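Long-range contacts in phosphothreonine lyase ospF (Shigella flexneri, PDB 3I0U), which acts as a secreted type III effector that probably removes phosphate from phosphothreonine in host MAP kinases by beta-elimination, inactivating them irreversibly: residues A[47-52]-A[67-72]; A[107-112]-A[151-156]; A[113-118]-A[129-134]. All blocks are in the same frame, centred on the assembly; numbering follows the deposited sequence.

Contact 1 of 3, residues A[47-52]-A[67-72]; sequences SVMYQG and CRENPQ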
ATOM      1  N   SER A  47      17.017 -12.710  -4.747  1.00 78.47           N
ATOM      2  CA  SER A  47      17.084 -11.415  -5.457  1.00 77.52           C
ATOM      3  C   SER A  47      16.733 -11.581  -6.934  1.00 76.21           C
ATOM      4  O   SER A  47      17.521 -12.142  -7.714  1.00 76.61           O
ATOM      5  CB  SER A  47      18.470 -10.776  -5.292  1.00 77.84           C
ATOM      6  OG  SER A  47      18.365  -9.361  -5.255  1.00 79.58           O
ATOM      7  N   VAL A  48      15.558 -11.080  -7.299  1.00 74.20           N
ATOM      8  CA  VAL A  48      14.797 -11.499  -8.491  1.00 73.43           C
ATOM      9  C   VAL A  48      13.798 -10.373  -8.931  1.00 73.09           C
ATOM     10  O   VAL A  48      13.023  -9.852  -8.120  1.00 72.65           O
ATOM     11  CB  VAL A  48      13.979 -12.850  -8.219  1.00 73.48           C
ATOM     12  CG1 VAL A  48      13.101 -13.252  -9.412  1.00 73.48           C
ATOM     13  CG2 VAL A  48      14.877 -14.058  -7.798  1.00 72.50           C
ATOM     14  N   MET A  49      13.815 -10.041 -10.224  1.00 72.64           N
ATOM     15  CA  MET A  49      12.965  -9.022 -10.829  1.00 72.38           C
ATOM     16  C   MET A  49      11.702  -9.581 -11.462  1.00 72.36           C
ATOM     17  O   MET A  49      11.767 -10.579 -12.173  1.00 72.67           O
ATOM     18  CB  MET A  49      13.771  -8.309 -11.904  1.00 72.68           C
ATOM     19  CG  MET A  49      14.639  -7.185 -11.374  1.00 72.96           C
ATOM     20  SD  MET A  49      13.685  -5.665 -11.544  1.00 75.60           S
ATOM     21  CE  MET A  49      14.429  -4.999 -13.026  1.00 72.64           C
ATOM     22  N   TYR A  50      10.561  -8.949 -11.188  1.00 72.00           N
ATOM     23  CA  TYR A  50       9.277  -9.288 -11.822  1.00 72.00           C
ATOM     24  C   TYR A  50       8.591  -7.996 -12.077  1.00 71.89           C
ATOM     25  O   TYR A  50       8.382  -7.231 -11.131  1.00 72.17           O
ATOM     26  CB  TYR A  50       8.318 -10.073 -10.895  1.00 72.23           C
ATOM     27  CG  TYR A  50       8.778 -11.437 -10.485  1.00 72.59           C
ATOM     28  CD1 TYR A  50       8.878 -12.483 -11.424  1.00 74.04           C
ATOM     29  CD2 TYR A  50       9.104 -11.703  -9.153  1.00 72.99           C
ATOM     30  CE1 TYR A  50       9.312 -13.771 -11.045  1.00 74.02           C
ATOM     31  CE2 TYR A  50       9.528 -12.983  -8.746  1.00 74.01           C
ATOM     32  CZ  TYR A  50       9.644 -14.010  -9.708  1.00 73.99           C
ATOM     33  OH  TYR A  50      10.090 -15.257  -9.346  1.00 73.24           O
ATOM     34  N   GLN A  51       8.212  -7.751 -13.327  1.00 71.87           N
ATOM     35  CA  GLN A  51       7.391  -6.579 -13.690  1.00 72.03           C
ATOM     36  C   GLN A  51       7.989  -5.270 -13.214  1.00 72.17           C
ATOM     37  O   GLN A  51       7.269  -4.409 -12.685  1.00 73.14           O
ATOM     38  CB  GLN A  51       5.945  -6.676 -13.122  1.00 72.23           C
ATOM     39  CG  GLN A  51       5.121  -7.950 -13.444  1.00 72.83           C
ATOM     40  CD  GLN A  51       4.850  -8.143 -14.952  1.00 73.57           C
ATOM     41  OE1 GLN A  51       4.917  -7.196 -15.761  1.00 72.96           O
ATOM     42  NE2 GLN A  51       4.545  -9.375 -15.326  1.00 73.01           N
ATOM     43  N   GLY A  52       9.301  -5.126 -13.338  1.00 71.99           N
ATOM     44  CA  GLY A  52       9.955  -3.913 -12.869  1.00 72.14           C
ATOM     45  C   GLY A  52      10.143  -3.743 -11.371  1.00 72.00           C
ATOM     46  O   GLY A  52      10.797  -2.783 -10.963  1.00 72.93           O
ATOM     47  N   CYS A  67      10.302  -3.688  -4.650  1.00 72.23           N
ATOM     48  CA  CYS A  67      10.909  -2.388  -4.799  1.00 72.29           C
ATOM     49  C   CYS A  67      11.083  -2.105  -6.288  1.00 71.96           C
ATOM     50  O   CYS A  67      11.839  -2.780  -6.976  1.00 72.29           O
ATOM     51  CB  CYS A  67      12.221  -2.422  -4.027  1.00 72.72           C
ATOM     52  SG  CYS A  67      13.221  -1.014  -4.171  1.00 76.19           S
ATOM     53  N   ARG A  68      10.324  -1.144  -6.793  1.00 71.68           N
ATOM     54  CA  ARG A  68      10.390  -0.781  -8.195  1.00 72.07           C
ATOM     55  C   ARG A  68      11.641   0.031  -8.459  1.00 72.04           C
ATOM     56  O   ARG A  68      11.832   1.098  -7.862  1.00 71.82           O
ATOM     57  CB  ARG A  68       9.147   0.009  -8.607  1.00 72.43           C
ATOM     58  CG  ARG A  68       9.110   0.398 -10.077  1.00 72.66           C
ATOM     59  CD  ARG A  68       7.703   0.270 -10.593  1.00 72.28           C
ATOM     60  NE  ARG A  68       6.795   1.193  -9.936  1.00 71.77           N
ATOM     61  CZ  ARG A  68       5.472   1.143 -10.068  1.00 71.12           C
ATOM     62  NH1 ARG A  68       4.720   2.029  -9.431  1.00 68.87           N
ATOM     63  NH2 ARG A  68       4.910   0.198 -10.820  1.00 71.31           N
ATOM     64  N   GLU A  69      12.471  -0.482  -9.367  1.00 72.16           N
ATOM     65  CA  GLU A  69      13.809   0.081  -9.610  1.00 72.63           C
ATOM     66  C   GLU A  69      13.799   1.446 -10.319  1.00 72.66           C
ATOM     67  O   GLU A  69      14.778   2.203 -10.265  1.00 73.17           O
ATOM     68  CB  GLU A  69      14.771  -0.939 -10.262  1.00 72.69           C
ATOM     69  CG  GLU A  69      14.481  -1.388 -11.699  1.00 72.32           C
ATOM     70  CD  GLU A  69      15.771  -1.674 -12.509  1.00 73.30           C
ATOM     71  OE1 GLU A  69      15.658  -1.917 -13.726  1.00 74.48           O
ATOM     72  OE2 GLU A  69      16.901  -1.657 -11.957  1.00 73.25           O
ATOM     73  N   ASN A  70      12.687   1.737 -10.981  1.00 72.64           N
ATOM     74  CA  ASN A  70      12.392   3.062 -11.452  1.00 72.47           C
ATOM     75  C   ASN A  70      11.177   3.633 -10.745  1.00 72.45           C
ATOM     76  O   ASN A  70      10.090   3.540 -11.265  1.00 72.36           O
ATOM     77  CB  ASN A  70      12.200   3.047 -12.957  1.00 72.31           C
ATOM     78  CG  ASN A  70      13.522   2.950 -13.692  1.00 73.61           C
ATOM     79  OD1 ASN A  70      14.478   3.681 -13.384  1.00 75.21           O
ATOM     80  ND2 ASN A  70      13.602   2.033 -14.660  1.00 74.12           N
ATOM     81  N   PRO A  71      11.377   4.259  -9.565  1.00 72.77           N
ATOM     82  CA  PRO A  71      10.269   4.862  -8.826  1.00 72.82           C
ATOM     83  C   PRO A  71       9.492   5.897  -9.664  1.00 72.93           C
ATOM     84  O   PRO A  71      10.076   6.591 -10.504  1.00 73.01           O
ATOM     85  CB  PRO A  71      10.973   5.541  -7.627  1.00 72.68           C
ATOM     86  CG  PRO A  71      12.406   5.692  -8.042  1.00 72.61           C
ATOM     87  CD  PRO A  71      12.672   4.498  -8.888  1.00 72.59           C
ATOM     88  N   GLN A  72       8.183   5.958  -9.451  1.00 73.29           N
ATOM     89  CA  GLN A  72       7.341   6.948 -10.099  1.00 73.75           C
ATOM     90  C   GLN A  72       7.201   8.184  -9.236  1.00 74.60           C
ATOM     91  O   GLN A  72       6.758   9.258  -9.708  1.00 75.29           O
ATOM     92  CB  GLN A  72       5.969   6.380 -10.376  1.00 73.79           C
ATOM     93  CG  GLN A  72       5.873   5.603 -11.651  1.00 72.04           C
ATOM     94  CD  GLN A  72       4.590   4.786 -11.702  1.00 73.62           C
ATOM     95  OE1 GLN A  72       4.507   3.790 -12.424  1.00 73.65           O
ATOM     96  NE2 GLN A  72       3.588   5.180 -10.905  1.00 74.29           N
TER
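Glu69 and Met49 meet through the ends of their side chains, which cross at about a right angle. Met49 bends at both chi2 and chi3, which brings CE to the Glu69 carboxylate, 3.4 Å from Glu69 OE1 and 3.8 Å from Glu69 CG. In Glu69, CG sits between its own backbone N and carbonyl carbon (chi1 68°), and a further bend at chi2 takes the carboxylate across the methionine methyl. The touch is van der Waals, at the surface. The polar link is made by backbone: Glu69 N donates to Gly52 O over 3.3 Å, at an N-H...O angle of 160°. Arg68 flanks the same oxygen, with CA 3.4 Å and CG 3.7 Å from Gly52 O. Its guanidinium leads elsewhere, to the backbone oxygens of Ser107 and Ser104 and to a salt bridge with Asp110, while Gln72 OE1 lies above one guanidinium face. Gln51 and Gly52 both have positive phi, the mark of a type I' turn, and they join strands 47-50 and 53-56 as a tight beta hairpin. Strand 63-68 follows antiparallel to 53-56, so the Glu69 N to Gly52 O bond ties the hairpin turn to the end of the third strand of this antiparallel meander.

Contact 2 of 3, residues A[107-112]-A[151-156]; sequences SPIDKW and HKIRQF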
ATOM      1  N   SER A 107       0.267   1.142 -10.553  1.00 71.39           N
ATOM      2  CA  SER A 107       0.188   1.286  -9.106  1.00 71.30           C
ATOM      3  C   SER A 107       0.969   2.516  -8.665  1.00 71.09           C
ATOM      4  O   SER A 107       1.993   2.809  -9.235  1.00 71.56           O
ATOM      5  CB  SER A 107       0.712   0.042  -8.437  1.00 70.98           C
ATOM      6  OG  SER A 107       0.976   0.311  -7.070  1.00 72.61           O
ATOM      7  N   PRO A 108       0.461   3.270  -7.681  1.00 71.49           N
ATOM      8  CA  PRO A 108       1.238   4.414  -7.166  1.00 71.24           C
ATOM      9  C   PRO A 108       2.212   4.033  -6.006  1.00 71.71           C
ATOM     10  O   PRO A 108       2.777   4.927  -5.349  1.00 71.71           O
ATOM     11  CB  PRO A 108       0.145   5.362  -6.645  1.00 70.84           C
ATOM     12  CG  PRO A 108      -0.939   4.451  -6.176  1.00 71.43           C
ATOM     13  CD  PRO A 108      -0.842   3.146  -6.998  1.00 71.36           C
ATOM     14  N   ILE A 109       2.404   2.737  -5.760  1.00 71.45           N
ATOM     15  CA  ILE A 109       3.195   2.294  -4.639  1.00 71.30           C
ATOM     16  C   ILE A 109       4.488   1.721  -5.195  1.00 71.72           C
ATOM     17  O   ILE A 109       4.467   0.681  -5.822  1.00 72.92           O
ATOM     18  CB  ILE A 109       2.389   1.256  -3.778  1.00 71.26           C
ATOM     19  CG1 ILE A 109       1.066   1.861  -3.282  1.00 71.72           C
ATOM     20  CG2 ILE A 109       3.160   0.727  -2.604  1.00 69.95           C
ATOM     21  CD1 ILE A 109       1.203   3.180  -2.449  1.00 72.78           C
ATOM     22  N   ASP A 110       5.608   2.404  -4.986  1.00 71.71           N
ATOM     23  CA  ASP A 110       6.891   1.945  -5.496  1.00 71.53           C
ATOM     24  C   ASP A 110       7.593   0.911  -4.627  1.00 71.20           C
ATOM     25  O   ASP A 110       8.436   0.171  -5.132  1.00 70.86           O
ATOM     26  CB  ASP A 110       7.803   3.141  -5.729  1.00 71.81           C
ATOM     27  CG  ASP A 110       7.341   4.004  -6.898  1.00 72.97           C
ATOM     28  OD1 ASP A 110       6.865   3.460  -7.928  1.00 74.34           O
ATOM     29  OD2 ASP A 110       7.462   5.236  -6.798  1.00 73.09           O
ATOM     30  N   LYS A 111       7.242   0.865  -3.339  1.00 71.06           N
ATOM     31  CA  LYS A 111       7.853  -0.049  -2.350  1.00 71.59           C
ATOM     32  C   LYS A 111       6.748  -0.692  -1.475  1.00 72.03           C
ATOM     33  O   LYS A 111       5.894   0.009  -0.916  1.00 72.69           O
ATOM     34  CB  LYS A 111       8.943   0.666  -1.523  1.00 71.12           C
ATOM     35  CG  LYS A 111       9.534  -0.094  -0.338  1.00 71.95           C
ATOM     36  CD  LYS A 111      10.806   0.580   0.301  1.00 71.73           C
ATOM     37  CE  LYS A 111      11.106   0.008   1.704  1.00 71.71           C
ATOM     38  NZ  LYS A 111      12.579  -0.323   2.028  1.00 73.71           N
ATOM     39  N   TRP A 112       6.717  -2.025  -1.416  1.00 71.67           N
ATOM     40  CA  TRP A 112       5.893  -2.714  -0.434  1.00 71.37           C
ATOM     41  C   TRP A 112       6.636  -3.884   0.148  1.00 71.85           C
ATOM     42  O   TRP A 112       7.720  -4.263  -0.340  1.00 72.15           O
ATOM     43  CB  TRP A 112       4.535  -3.131  -0.983  1.00 71.53           C
ATOM     44  CG  TRP A 112       4.534  -3.761  -2.364  1.00 71.81           C
ATOM     45  CD1 TRP A 112       4.485  -3.113  -3.554  1.00 71.39           C
ATOM     46  CD2 TRP A 112       4.564  -5.163  -2.677  1.00 72.91           C
ATOM     47  NE1 TRP A 112       4.511  -4.008  -4.592  1.00 71.64           N
ATOM     48  CE2 TRP A 112       4.526  -5.277  -4.092  1.00 72.75           C
ATOM     49  CE3 TRP A 112       4.615  -6.338  -1.902  1.00 71.71           C
ATOM     50  CZ2 TRP A 112       4.570  -6.522  -4.760  1.00 71.58           C
ATOM     51  CZ3 TRP A 112       4.650  -7.563  -2.561  1.00 70.97           C
ATOM     52  CH2 TRP A 112       4.642  -7.645  -3.976  1.00 71.39           C
ATOM     53  N   HIS A 151      -4.660  11.125  -5.673  1.00 70.66           N
ATOM     54  CA  HIS A 151      -5.819  10.548  -6.294  1.00 70.53           C
ATOM     55  C   HIS A 151      -5.538   9.079  -6.581  1.00 70.77           C
ATOM     56  O   HIS A 151      -6.295   8.213  -6.127  1.00 70.99           O
ATOM     57  CB  HIS A 151      -6.201  11.296  -7.560  1.00 70.14           C
ATOM     58  CG  HIS A 151      -7.468  10.806  -8.171  1.00 70.72           C
ATOM     59  ND1 HIS A 151      -8.667  10.786  -7.489  1.00 71.04           N
ATOM     60  CD2 HIS A 151      -7.724  10.295  -9.397  1.00 70.36           C
ATOM     61  CE1 HIS A 151      -9.608  10.294  -8.275  1.00 70.96           C
ATOM     62  NE2 HIS A 151      -9.063   9.992  -9.439  1.00 71.40           N
ATOM     63  N   LYS A 152      -4.434   8.802  -7.283  1.00 70.71           N
ATOM     64  CA  LYS A 152      -4.023   7.438  -7.593  1.00 70.76           C
ATOM     65  C   LYS A 152      -4.021   6.567  -6.333  1.00 71.08           C
ATOM     66  O   LYS A 152      -4.658   5.519  -6.319  1.00 71.64           O
ATOM     67  CB  LYS A 152      -2.676   7.403  -8.336  1.00 70.72           C
ATOM     68  CG  LYS A 152      -2.766   7.743  -9.839  1.00 70.69           C
ATOM     69  CD  LYS A 152      -1.459   8.195 -10.535  1.00 70.72           C
ATOM     70  CE  LYS A 152      -0.359   7.123 -10.695  1.00 73.56           C
ATOM     71  NZ  LYS A 152      -0.645   5.717 -11.138  1.00 72.47           N
ATOM     72  N   ILE A 153      -3.406   7.030  -5.258  1.00 71.00           N
ATOM     73  CA  ILE A 153      -3.431   6.270  -4.001  1.00 71.21           C
ATOM     74  C   ILE A 153      -4.852   6.040  -3.464  1.00 71.33           C
ATOM     75  O   ILE A 153      -5.162   4.944  -3.078  1.00 71.06           O
ATOM     76  CB  ILE A 153      -2.507   6.909  -2.898  1.00 71.48           C
ATOM     77  CG1 ILE A 153      -1.042   6.936  -3.370  1.00 71.35           C
ATOM     78  CG2 ILE A 153      -2.618   6.138  -1.600  1.00 69.90           C
ATOM     79  CD1 ILE A 153      -0.166   7.866  -2.623  1.00 71.48           C
ATOM     80  N   ARG A 154      -5.716   7.066  -3.477  1.00 71.81           N
ATOM     81  CA  ARG A 154      -7.103   6.906  -3.011  1.00 71.69           C
ATOM     82  C   ARG A 154      -7.823   5.804  -3.767  1.00 71.79           C
ATOM     83  O   ARG A 154      -8.426   4.916  -3.150  1.00 71.68           O
ATOM     84  CB  ARG A 154      -7.888   8.149  -3.222  1.00 71.58           C
ATOM     85  CG  ARG A 154      -8.065   9.031  -2.041  1.00 73.21           C
ATOM     86  CD  ARG A 154      -9.062  10.115  -2.420  1.00 73.96           C
ATOM     87  NE  ARG A 154     -10.042  10.195  -1.345  1.00 74.92           N
ATOM     88  CZ  ARG A 154     -11.342  10.438  -1.494  1.00 75.18           C
ATOM     89  NH1 ARG A 154     -11.876  10.634  -2.708  1.00 77.06           N
ATOM     90  NH2 ARG A 154     -12.129  10.462  -0.419  1.00 75.29           N
ATOM     91  N   GLN A 155      -7.715   5.875  -5.098  1.00 71.38           N
ATOM     92  CA  GLN A 155      -8.310   4.924  -6.029  1.00 71.17           C
ATOM     93  C   GLN A 155      -7.788   3.517  -5.848  1.00 71.07           C
ATOM     94  O   GLN A 155      -8.542   2.570  -5.942  1.00 71.02           O
ATOM     95  CB  GLN A 155      -8.049   5.362  -7.471  1.00 70.87           C
ATOM     96  CG  GLN A 155      -8.686   6.693  -7.839  1.00 71.44           C
ATOM     97  CD  GLN A 155     -10.195   6.611  -8.062  1.00 71.39           C
ATOM     98  OE1 GLN A 155     -10.692   5.872  -8.915  1.00 70.86           O
ATOM     99  NE2 GLN A 155     -10.931   7.398  -7.302  1.00 70.88           N
ATOM    100  N   PHE A 156      -6.496   3.401  -5.581  1.00 71.04           N
ATOM    101  CA  PHE A 156      -5.835   2.135  -5.433  1.00 71.22           C
ATOM    102  C   PHE A 156      -6.352   1.425  -4.184  1.00 71.95           C
ATOM    103  O   PHE A 156      -6.615   0.223  -4.248  1.00 72.84           O
ATOM    104  CB  PHE A 156      -4.322   2.384  -5.309  1.00 71.21           C
ATOM    105  CG  PHE A 156      -3.470   1.176  -5.509  1.00 71.57           C
ATOM    106  CD1 PHE A 156      -3.390   0.547  -6.772  1.00 70.86           C
ATOM    107  CD2 PHE A 156      -2.692   0.673  -4.453  1.00 70.11           C
ATOM    108  CE1 PHE A 156      -2.556  -0.595  -6.959  1.00 71.33           C
ATOM    109  CE2 PHE A 156      -1.840  -0.474  -4.648  1.00 69.67           C
ATOM    110  CZ  PHE A 156      -1.781  -1.106  -5.898  1.00 69.62           C
TER
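The loop at Ser107 and Pro108 runs past the helix 147-166, with the CA atoms of Pro108 and Ile153 5.9 Å apart and those of Ser107 and Phe156 7.1 Å apart. Pro108 is the central wedge, its ring lying between three helix side chains. CD sits over one face of the Phe156 ring, 3.8 Å from the ring centroid and 21° off the normal, a CH-pi contact displaced toward the rim near CG and CD1. On its other atoms the proline meets the helix itself: CG touches Ile153 CG1 at 3.7 Å and also lies against the backbone of Lys152 and Ile153, while CB reaches Lys152 CB at 3.9 Å. Phe156 holds CG anti to its backbone N (chi1 -165°), which carries the ring out from the helix against the loop. There its far end approaches Ser107 OG obliquely, and Ile109 CG1 comes at a similar slant to CE2 of the ring, 4.0 Å away. The serine oxygen has a polar partner as well: it accepts from Ile109 N at 3.1 Å, closing an ST turn that ties the loop on both sides of Pro108. Phe30 meets the Phe156 ring edge to face and also touches Pro108, and Ile153 continues onto Val136 of strand 132-137. The loop leading into strand 111-115 thus packs on helix 147-166 in the core, beside the sheet, consistent with the curved antiparallel sheet backed by helices of the eIF4E-like clan.

Contact 3 of 3, residues A[113-118]-A[129-134]; sequences KITDMN and GAQFTL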
ATOM      1  N   LYS A 113       6.084  -4.448   1.215  1.00 71.89           N
ATOM      2  CA  LYS A 113       6.580  -5.744   1.722  1.00 70.89           C
ATOM      3  C   LYS A 113       5.417  -6.627   2.198  1.00 71.19           C
ATOM      4  O   LYS A 113       4.302  -6.167   2.422  1.00 70.43           O
ATOM      5  CB  LYS A 113       7.635  -5.568   2.822  1.00 70.46           C
ATOM      6  CG  LYS A 113       7.028  -5.105   4.124  1.00 69.88           C
ATOM      7  CD  LYS A 113       8.052  -4.426   5.059  1.00 67.09           C
ATOM      8  CE  LYS A 113       7.331  -4.287   6.393  1.00 64.28           C
ATOM      9  NZ  LYS A 113       8.293  -4.047   7.472  1.00 68.11           N
ATOM     10  N   ILE A 114       5.699  -7.910   2.338  1.00 71.82           N
ATOM     11  CA  ILE A 114       4.725  -8.856   2.844  1.00 71.86           C
ATOM     12  C   ILE A 114       5.402  -9.876   3.753  1.00 71.90           C
ATOM     13  O   ILE A 114       6.503 -10.363   3.452  1.00 72.73           O
ATOM     14  CB  ILE A 114       3.910  -9.521   1.705  1.00 71.95           C
ATOM     15  CG1 ILE A 114       2.812 -10.435   2.286  1.00 72.70           C
ATOM     16  CG2 ILE A 114       4.832 -10.269   0.736  1.00 72.13           C
ATOM     17  CD1 ILE A 114       1.888 -11.053   1.286  1.00 71.30           C
ATOM     18  N   THR A 115       4.770 -10.143   4.891  1.00 71.77           N
ATOM     19  CA  THR A 115       5.184 -11.196   5.825  1.00 71.56           C
ATOM     20  C   THR A 115       5.324 -12.518   5.113  1.00 71.43           C
ATOM     21  O   THR A 115       4.482 -12.870   4.296  1.00 71.88           O
ATOM     22  CB  THR A 115       4.147 -11.316   6.942  1.00 71.10           C
ATOM     23  OG1 THR A 115       3.985 -10.025   7.522  1.00 73.76           O
ATOM     24  CG2 THR A 115       4.583 -12.208   8.019  1.00 71.62           C
ATOM     25  N   ASP A 116       6.419 -13.208   5.409  1.00 71.69           N
ATOM     26  CA  ASP A 116       6.722 -14.556   4.960  1.00 71.57           C
ATOM     27  C   ASP A 116       6.146 -15.517   6.006  1.00 71.80           C
ATOM     28  O   ASP A 116       6.838 -15.911   6.967  1.00 72.04           O
ATOM     29  CB  ASP A 116       8.255 -14.679   4.789  1.00 71.30           C
ATOM     30  CG  ASP A 116       8.740 -16.076   4.318  1.00 71.93           C
ATOM     31  OD1 ASP A 116       9.979 -16.177   4.089  1.00 72.02           O
ATOM     32  OD2 ASP A 116       7.951 -17.058   4.196  1.00 71.54           O
ATOM     33  N   MET A 117       4.889 -15.919   5.783  1.00 72.08           N
ATOM     34  CA  MET A 117       4.142 -16.898   6.607  1.00 72.65           C
ATOM     35  C   MET A 117       4.872 -18.133   7.128  1.00 72.85           C
ATOM     36  O   MET A 117       4.350 -18.778   8.026  1.00 73.54           O
ATOM     37  CB  MET A 117       2.905 -17.403   5.868  1.00 73.20           C
ATOM     38  CG  MET A 117       1.766 -16.434   5.728  1.00 74.22           C
ATOM     39  SD  MET A 117       1.956 -15.033   6.868  1.00 81.08           S
ATOM     40  CE  MET A 117       1.054 -15.560   8.323  1.00 75.31           C
ATOM     41  N   ASN A 118       6.048 -18.456   6.574  1.00 72.67           N
ATOM     42  CA  ASN A 118       6.889 -19.601   7.017  1.00 72.65           C
ATOM     43  C   ASN A 118       7.919 -19.210   8.058  1.00 72.67           C
ATOM     44  O   ASN A 118       8.347 -20.023   8.832  1.00 72.76           O
ATOM     45  CB  ASN A 118       7.647 -20.223   5.833  1.00 72.48           C
ATOM     46  CG  ASN A 118       6.750 -20.466   4.625  1.00 73.39           C
ATOM     47  OD1 ASN A 118       6.085 -21.493   4.552  1.00 73.36           O
ATOM     48  ND2 ASN A 118       6.713 -19.498   3.674  1.00 73.66           N
ATOM     49  N   GLY A 129      -2.127  -9.909  11.626  1.00 72.61           N
ATOM     50  CA  GLY A 129      -2.653  -8.741  10.901  1.00 71.42           C
ATOM     51  C   GLY A 129      -1.482  -7.999  10.307  1.00 70.98           C
ATOM     52  O   GLY A 129      -0.382  -8.437  10.455  1.00 71.24           O
ATOM     53  N   ALA A 130      -1.709  -6.887   9.615  1.00 71.27           N
ATOM     54  CA  ALA A 130      -0.632  -6.071   9.019  1.00 71.00           C
ATOM     55  C   ALA A 130       0.408  -6.822   8.178  1.00 71.08           C
ATOM     56  O   ALA A 130       1.592  -6.547   8.275  1.00 71.77           O
ATOM     57  CB  ALA A 130       0.051  -5.264  10.088  1.00 70.56           C
ATOM     58  N   GLN A 131      -0.030  -7.770   7.359  1.00 71.28           N
ATOM     59  CA  GLN A 131       0.900  -8.660   6.652  1.00 71.22           C
ATOM     60  C   GLN A 131       1.445  -8.008   5.381  1.00 71.24           C
ATOM     61  O   GLN A 131       2.442  -8.457   4.863  1.00 71.85           O
ATOM     62  CB  GLN A 131       0.222  -9.992   6.316  1.00 70.87           C
ATOM     63  CG  GLN A 131      -0.158 -10.789   7.518  1.00 69.92           C
ATOM     64  CD  GLN A 131      -1.580 -10.632   7.891  1.00 70.04           C
ATOM     65  OE1 GLN A 131      -2.216  -9.657   7.479  1.00 69.40           O
ATOM     66  NE2 GLN A 131      -2.120 -11.581   8.710  1.00 69.95           N
ATOM     67  N   PHE A 132       0.782  -6.961   4.902  1.00 70.40           N
ATOM     68  CA  PHE A 132       1.249  -6.161   3.765  1.00 70.32           C
ATOM     69  C   PHE A 132       1.479  -4.769   4.303  1.00 70.14           C
ATOM     70  O   PHE A 132       0.643  -4.278   5.067  1.00 69.97           O
ATOM     71  CB  PHE A 132       0.170  -5.990   2.663  1.00 70.64           C
ATOM     72  CG  PHE A 132      -0.349  -7.279   2.053  1.00 70.10           C
ATOM     73  CD1 PHE A 132      -0.090  -7.566   0.721  1.00 69.87           C
ATOM     74  CD2 PHE A 132      -1.140  -8.174   2.796  1.00 70.42           C
ATOM     75  CE1 PHE A 132      -0.591  -8.768   0.129  1.00 72.15           C
ATOM     76  CE2 PHE A 132      -1.634  -9.381   2.246  1.00 69.27           C
ATOM     77  CZ  PHE A 132      -1.370  -9.688   0.918  1.00 70.78           C
ATOM     78  N   THR A 133       2.584  -4.134   3.902  1.00 70.26           N
ATOM     79  CA  THR A 133       2.861  -2.735   4.198  1.00 70.23           C
ATOM     80  C   THR A 133       3.099  -2.105   2.857  1.00 70.90           C
ATOM     81  O   THR A 133       3.804  -2.689   2.028  1.00 70.93           O
ATOM     82  CB  THR A 133       4.078  -2.508   5.057  1.00 70.12           C
ATOM     83  OG1 THR A 133       3.988  -3.322   6.230  1.00 71.52           O
ATOM     84  CG2 THR A 133       4.149  -1.060   5.492  1.00 69.97           C
ATOM     85  N   LEU A 134       2.465  -0.942   2.652  1.00 70.97           N
ATOM     86  CA  LEU A 134       2.522  -0.170   1.435  1.00 71.19           C
ATOM     87  C   LEU A 134       3.137   1.205   1.720  1.00 71.46           C
ATOM     88  O   LEU A 134       2.533   2.017   2.398  1.00 72.02           O
ATOM     89  CB  LEU A 134       1.097   0.002   0.884  1.00 70.90           C
ATOM     90  CG  LEU A 134       0.530  -1.017  -0.130  1.00 71.73           C
ATOM     91  CD1 LEU A 134       0.912  -2.476   0.116  1.00 71.62           C
ATOM     92  CD2 LEU A 134      -0.933  -0.922  -0.187  1.00 71.35           C
TER
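Ile114 is fully extended, CG1 anti to the backbone N (chi1 -176°) and CD1 trans beyond it, while Phe132 turns its CG anti to the carbonyl carbon (chi1 -59°); together these settings lay the methyl over the phenyl ring. The two residues form a non-hydrogen-bonded pair between antiparallel strands 111-115 and 132-137, neighbours in the central sheet, and their side chains run side by side. CD1 stands 3.8 Å from the Phe132 centroid in a CH-pi contact offset toward the rim, touching CE1 and CZ. Helices 39-44 and 91-102 bring Tyr39, Ile42 and Phe95 to Ile114 on this face. On the face of Lys113 and Thr133, a hydrogen-bonded pair, the lysine chain is extended beyond CG and lies alongside the threonine, with CE 3.5 Å from Thr133 OG1; it also makes a cation-pi interaction with Phe63. Lys113 N donates to Thr133 O and Thr133 N to Lys113 O, both at 3.0 Å. The Lys113 oxygen is met as well by Phe132 CA, in a CA-H...O contact. Gln131 and Phe132 both face Ile84 on the next strand, a classic beta bulge, and the Gln131 amide continues to Ile86 O. Beyond the pairs, Gln131 O takes Thr115 N at 2.9 Å while Ile114 CG1 rests 3.3 Å from the same oxygen, and Thr115 OG1 is hydrogen-bonded to Val126 O.

How the contacts relate
All three contacts reach one antiparallel sheet, in which strand 63-68 neighbours 111-115 and that strand neighbours 132-137. Contact 1 closes along the chain before contacts 2 and 3 open, and contact 3 falls between the two segments of contact 2. The centres of contact 1 and contact 2 lie about 15 Å apart. Those of contact 2 and contact 3 are about 17 Å apart, and those of contact 1 and contact 3 about 18 Å. Contacts 1 and 2 are joined directly, Gln72 N meeting Asp110 OD2 at 2.8 Å. Contacts 2 and 3 share strand 111-115, where Trp112 and Ile109 pack on Leu134. Together they tie an exposed edge turn, the inner strands and helix 147-166 into one domain.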